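Local coordinates for protein hemolysin BL lytic component L1 (Bacillus cereus, PDB 7NMQ) that probably acts as one lytic component of the three-part haemolysin BL enterotoxin, an alpha-helical pore-forming toxin of the ClyA-like family, at residues Glu112-Leu117 with Thr319-Asn324; Pro75-Thr80 with Leu302-Ile307. One frame throughout, in Å; residues are numbered along the deposited sequence. Where two conformers were deposited one is given.

Contact 1. Residues Glu112-Leu117 with Thr319-Asn324. With EDO (1,2-ethanediol), chain F.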
loop_
_atom_site.group_PDB
_atom_site.type_symbol
_atom_site.label_atom_id
_atom_site.label_comp_id
_atom_site.label_asym_id
_atom_site.label_seq_id
_atom_site.Cartn_x
_atom_site.Cartn_y
_atom_site.Cartn_z
ATOM N N GLU A 112 3.239 32.483 -19.090
ATOM C CA GLU A 112 2.927 32.683 -17.658
ATOM C C GLU A 112 2.093 31.494 -17.165
ATOM O O GLU A 112 2.341 31.013 -16.047
ATOM C CB GLU A 112 2.193 33.994 -17.450
ATOM C CG GLU A 112 2.215 34.430 -16.003
ATOM C CD GLU A 112 3.557 34.966 -15.524
ATOM O OE1 GLU A 112 4.460 35.255 -16.359
ATOM O OE2 GLU A 112 3.671 35.165 -14.327
ATOM N N GLY A 113 1.112 31.053 -17.946
ATOM C CA GLY A 113 0.251 29.908 -17.592
ATOM C C GLY A 113 1.075 28.654 -17.444
ATOM O O GLY A 113 0.964 27.919 -16.435
ATOM N N ILE A 114 1.949 28.410 -18.414
ATOM C CA ILE A 114 2.782 27.176 -18.361
ATOM C C ILE A 114 3.726 27.279 -17.173
ATOM O O ILE A 114 3.916 26.255 -16.486
ATOM C CB ILE A 114 3.513 26.989 -19.701
ATOM C CG1 ILE A 114 2.526 26.723 -20.838
ATOM C CG2 ILE A 114 4.584 25.933 -19.582
ATOM C CD1 ILE A 114 1.727 25.473 -20.730
ATOM N N ASN A 115 4.299 28.447 -16.922
ATOM C CA ASN A 115 5.187 28.615 -15.747
ATOM C C ASN A 115 4.434 28.307 -14.442
ATOM O O ASN A 115 5.037 27.710 -13.551
ATOM C CB ASN A 115 5.830 30.001 -15.722
ATOM C CG ASN A 115 7.013 30.019 -14.794
ATOM O OD1 ASN A 115 7.967 29.286 -15.027
ATOM N ND2 ASN A 115 6.889 30.742 -13.698
ATOM N N ASP A 116 3.209 28.738 -14.316
ATOM C CA ASP A 116 2.423 28.472 -13.082
ATOM C C ASP A 116 2.246 26.961 -12.919
ATOM O O ASP A 116 2.317 26.448 -11.794
ATOM C CB ASP A 116 1.032 29.085 -13.106
ATOM C CG ASP A 116 1.025 30.580 -12.949
ATOM O OD1 ASP A 116 2.119 31.177 -12.689
ATOM O OD2 ASP A 116 -0.084 31.153 -13.074
ATOM N N LEU A 117 1.983 26.257 -14.014
ATOM C CA LEU A 117 1.800 24.789 -13.937
ATOM C C LEU A 117 3.137 24.149 -13.564
ATOM O O LEU A 117 3.113 23.203 -12.744
ATOM C CB LEU A 117 1.244 24.269 -15.264
ATOM C CG LEU A 117 -0.188 24.720 -15.527
ATOM C CD1 LEU A 117 -0.606 24.400 -16.948
ATOM C CD2 LEU A 117 -1.175 24.092 -14.560
ATOM N N THR A 319 8.800 22.466 -19.302
ATOM C CA THR A 319 9.893 23.467 -19.420
ATOM C C THR A 319 10.392 23.522 -20.862
ATOM O O THR A 319 10.674 24.603 -21.312
ATOM C CB THR A 319 11.013 23.137 -18.445
ATOM O OG1 THR A 319 10.473 23.139 -17.112
ATOM C CG2 THR A 319 12.135 24.140 -18.516
ATOM N N ASP A 320 10.377 22.418 -21.579
ATOM C CA ASP A 320 10.708 22.399 -23.021
ATOM C C ASP A 320 9.707 23.295 -23.777
ATOM O O ASP A 320 10.132 24.127 -24.598
ATOM C CB ASP A 320 10.689 20.983 -23.571
ATOM C CG ASP A 320 11.209 20.894 -24.975
ATOM O OD1 ASP A 320 12.355 21.338 -25.209
ATOM O OD2 ASP A 320 10.428 20.448 -25.821
ATOM N N LEU A 321 8.406 23.172 -23.506
ATOM C CA LEU A 321 7.413 24.062 -24.140
ATOM C C LEU A 321 7.725 25.501 -23.754
ATOM O O LEU A 321 7.778 26.391 -24.639
ATOM C CB LEU A 321 6.003 23.655 -23.706
ATOM C CG LEU A 321 4.878 24.566 -24.229
ATOM C CD1 LEU A 321 4.956 24.773 -25.747
ATOM C CD2 LEU A 321 3.511 24.023 -23.798
ATOM N N LEU A 322 7.881 25.780 -22.461
ATOM C CA LEU A 322 8.093 27.165 -22.000
ATOM C C LEU A 322 9.285 27.757 -22.749
ATOM O O LEU A 322 9.180 28.895 -23.243
ATOM C CB LEU A 322 8.358 27.108 -20.492
ATOM C CG LEU A 322 8.628 28.459 -19.867
ATOM C CD1 LEU A 322 7.377 29.309 -19.861
ATOM C CD2 LEU A 322 9.173 28.288 -18.465
ATOM N N ASP A 323 10.365 27.012 -22.858
ATOM C CA ASP A 323 11.628 27.548 -23.414
ATOM C C ASP A 323 11.527 27.762 -24.918
ATOM O O ASP A 323 12.267 28.558 -25.415
ATOM C CB ASP A 323 12.771 26.575 -23.149
ATOM C CG ASP A 323 13.239 26.570 -21.715
ATOM O OD1 ASP A 323 12.787 27.480 -20.960
ATOM O OD2 ASP A 323 14.011 25.634 -21.342
ATOM N N ASN A 324 10.654 27.038 -25.596
ATOM C CA ASN A 324 10.525 27.061 -27.062
ATOM C C ASN A 324 9.565 28.153 -27.508
ATOM O O ASN A 324 9.629 28.506 -28.676
ATOM C CB ASN A 324 9.963 25.737 -27.558
ATOM C CG ASN A 324 10.941 24.590 -27.534
ATOM O OD1 ASN A 324 12.092 24.711 -27.080
ATOM N ND2 ASN A 324 10.461 23.443 -27.986
HETATM C C1 EDO F . 10.275 27.303 -12.149
HETATM O O1 EDO F . 10.098 27.092 -13.544
HETATM C C2 EDO F . 8.983 27.492 -11.431
HETATM O O2 EDO F . 7.915 27.875 -12.282
#

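Contact 2. Residues Pro75-Thr80 with Leu302-Ile307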
loop_
_atom_site.group_PDB
_atom_site.type_symbol
_atom_site.label_atom_id
_atom_site.label_comp_id
_atom_site.label_asym_id
_atom_site.label_seq_id
_atom_site.Cartn_x
_atom_site.Cartn_y
_atom_site.Cartn_z
ATOM N N PRO A 75 -1.888 9.269 5.769
ATOM C CA PRO A 75 -2.367 10.549 5.248
ATOM C C PRO A 75 -1.328 11.282 4.408
ATOM O O PRO A 75 -1.739 12.009 3.521
ATOM C CB PRO A 75 -2.707 11.379 6.484
ATOM C CG PRO A 75 -2.963 10.348 7.555
ATOM C CD PRO A 75 -2.146 9.132 7.213
ATOM N N GLN A 76 -0.047 11.107 4.666
ATOM C CA GLN A 76 0.978 11.742 3.817
ATOM C C GLN A 76 1.015 11.110 2.427
ATOM O O GLN A 76 1.212 11.858 1.416
ATOM C CB GLN A 76 2.367 11.686 4.429
ATOM C CG GLN A 76 2.502 12.507 5.691
ATOM C CD GLN A 76 3.959 12.859 5.912
ATOM O OE1 GLN A 76 4.830 12.717 5.040
ATOM N NE2 GLN A 76 4.231 13.362 7.081
ATOM N N ILE A 77 0.836 9.809 2.325
ATOM C CA ILE A 77 0.713 9.156 1.005
ATOM C C ILE A 77 -0.576 9.623 0.345
ATOM O O ILE A 77 -0.567 9.887 -0.893
ATOM C CB ILE A 77 0.781 7.624 1.109
ATOM C CG1 ILE A 77 2.107 7.174 1.697
ATOM C CG2 ILE A 77 0.564 6.988 -0.248
ATOM C CD1 ILE A 77 2.242 5.698 1.823
ATOM N N GLN A 78 -1.665 9.690 1.085
ATOM C CA GLN A 78 -2.949 10.171 0.509
ATOM C C GLN A 78 -2.796 11.601 -0.022
ATOM O O GLN A 78 -3.444 11.909 -1.060
ATOM C CB GLN A 78 -4.042 10.115 1.565
ATOM C CG GLN A 78 -4.396 8.676 1.888
ATOM C CD GLN A 78 -5.295 8.545 3.083
ATOM O OE1 GLN A 78 -5.249 9.362 3.988
ATOM N NE2 GLN A 78 -6.064 7.467 3.118
ATOM N N LYS A 79 -2.015 12.458 0.630
ATOM C CA LYS A 79 -1.806 13.860 0.149
ATOM C C LYS A 79 -1.091 13.785 -1.201
ATOM O O LYS A 79 -1.324 14.704 -2.028
ATOM C CB LYS A 79 -1.025 14.687 1.160
ATOM C CG LYS A 79 -0.706 16.114 0.780
ATOM C CD LYS A 79 -1.887 16.978 0.638
ATOM C CE LYS A 79 -1.537 18.450 0.744
ATOM N NZ LYS A 79 -0.442 18.839 -0.183
ATOM N N THR A 80 -0.216 12.823 -1.442
ATOM C CA THR A 80 0.479 12.669 -2.746
ATOM C C THR A 80 -0.608 12.510 -3.820
ATOM O O THR A 80 -0.515 13.044 -4.915
ATOM C CB THR A 80 1.450 11.481 -2.679
ATOM O OG1 THR A 80 2.323 11.692 -1.559
ATOM C CG2 THR A 80 2.212 11.315 -3.974
ATOM N N LEU A 302 9.212 2.575 -3.203
ATOM C CA LEU A 302 9.548 2.415 -4.644
ATOM C C LEU A 302 8.469 3.079 -5.488
ATOM O O LEU A 302 8.778 3.785 -6.451
ATOM C CB LEU A 302 9.640 0.943 -5.032
ATOM C CG LEU A 302 10.888 0.218 -4.606
ATOM C CD1 LEU A 302 10.804 -1.223 -5.074
ATOM C CD2 LEU A 302 12.130 0.873 -5.132
ATOM N N SER A 303 7.201 2.902 -5.144
ATOM C CA SER A 303 6.082 3.435 -5.959
ATOM C C SER A 303 6.015 4.963 -5.841
ATOM O O SER A 303 5.646 5.641 -6.834
ATOM C CB SER A 303 4.797 2.771 -5.611
ATOM O OG SER A 303 4.853 1.412 -5.982
ATOM N N LEU A 304 6.351 5.524 -4.690
ATOM C CA LEU A 304 6.390 6.995 -4.557
ATOM C C LEU A 304 7.605 7.551 -5.290
ATOM O O LEU A 304 7.509 8.666 -5.802
ATOM C CB LEU A 304 6.415 7.339 -3.077
ATOM C CG LEU A 304 5.082 7.211 -2.385
ATOM C CD1 LEU A 304 5.292 7.401 -0.923
ATOM C CD2 LEU A 304 4.097 8.197 -2.892
ATOM N N THR A 305 8.721 6.841 -5.286
ATOM C CA THR A 305 9.917 7.244 -6.068
ATOM C C THR A 305 9.519 7.315 -7.539
ATOM O O THR A 305 9.927 8.273 -8.227
ATOM C CB THR A 305 11.082 6.294 -5.789
ATOM O OG1 THR A 305 11.430 6.423 -4.407
ATOM C CG2 THR A 305 12.302 6.602 -6.625
ATOM N N ASN A 306 8.685 6.405 -7.996
ATOM C CA ASN A 306 8.234 6.409 -9.408
ATOM C C ASN A 306 7.348 7.639 -9.630
ATOM O O ASN A 306 7.511 8.316 -10.643
ATOM C CB ASN A 306 7.506 5.130 -9.782
ATOM C CG ASN A 306 7.220 5.068 -11.259
ATOM O OD1 ASN A 306 8.102 5.324 -12.086
ATOM N ND2 ASN A 306 5.976 4.818 -11.598
ATOM N N ILE A 307 6.470 7.964 -8.687
ATOM C CA ILE A 307 5.610 9.176 -8.791
ATOM C C ILE A 307 6.517 10.396 -8.877
ATOM O O ILE A 307 6.281 11.279 -9.733
ATOM C CB ILE A 307 4.597 9.288 -7.641
ATOM C CG1 ILE A 307 3.552 8.173 -7.783
ATOM C CG2 ILE A 307 3.953 10.663 -7.542
ATOM C CD1 ILE A 307 2.540 8.095 -6.665
#

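Contact 1. Residues Glu112-Leu117 with Thr319-Asn324
Two long, nearly antiparallel helices of the elongated bundle pack here through Ile114 and the pair Leu321 and Leu322, towards one end of the molecule. The axes of the two short segments come within 9.6 Å and their directions differ by 155°. Ile114 reaches across with both branches. Its CD1 meets CD2 of Leu321 at 3.8 Å, the isoleucine lying roughly perpendicular to that leucine. Its CG2 lies 4.1 Å from CB of Leu322, and these two side chains run alongside, pointing opposite ways. The beta-branch thus lets one isoleucine serve two consecutive leucines. Such apolar helix-to-helix packing is what builds the body of ClyA-like toxins, and here it joins helix 107-154 to helix 275-325. Tyr3 and Leu5 from the N-terminal loop also touch Leu321, while Leu322 leans further on Lys111 and Ile118. With CG anti to the backbone N (chi1 -163°), the amide of Asn115 swings to the flank of the interface, where OD1 stands 3.8 Å from CD2 of Leu322, a van der Waals contact. The same OD1 accepts a hydrogen bond from O2 of an ethanediol molecule at 3.1 Å and a weak one from its O1 at 3.4 Å. A polar amide suits this partly exposed edge because it can pack beside Leu322 and still offer its oxygen to donors on the solvent side. In the crystal that role falls to the diol, probably a crystallisation additive, which also bonds to Thr119.

Contact 2. Residues Pro75-Thr80 with Leu302-Ile307
In the buried interior of the helical bundle, helices 45-103 and 275-325 run roughly parallel and meet through Ile77, Thr80, Leu304 and Ile307. Leu304 is the central side chain. Its two methyls divide between successive turns of the partner helix: CD1 lies 4.1 Å from CG1 of Ile77, and CD2 sits 3.8 Å from CG2 of Thr80. One turn further on, CG2 of Ile307 comes within 4.0 Å of that same threonine methyl. Thr80 places CG2 anti to its N and OG1 beside the N (chi1 -55°), which presents the methyl to both partners. Threonine is suited to such a spot because its methyl can join an apolar surface while its hydroxyl stays near the backbone of its own helix. The segment axes approach only to 12.0 Å at an angle of 29°, a wide spacing bridged largely by the length of Leu304. Neighbouring helices cover the flanks: Leu135 of helix 107-154 also touches Leu304, whereas Thr17 and Ala13 of helix 10-33 touch Ile77 and Ile307 respectively. Aliphatic side chains meeting between several long helices in this way are characteristic of the alpha-helical bundle of the ClyA-like toxins.

From the N terminus the chain first passes through 75-80 on helix 45-103, then turns back into helix 107-154 and reaches 112-117. The segments 302-307 and 319-324 follow much later, both on helix 275-325. Contact 2 therefore closes a loop of 221 intervening residues and contact 1 one of 201; because their segments alternate along the sequence, the two loops cross. They lie about 25 Å apart, centre to centre, and do not touch. Helix 275-325 is the common element, packing on helix 45-103 deep in the body and on helix 107-154 nearer one end, so that it ties two consecutive helices of the bundle together.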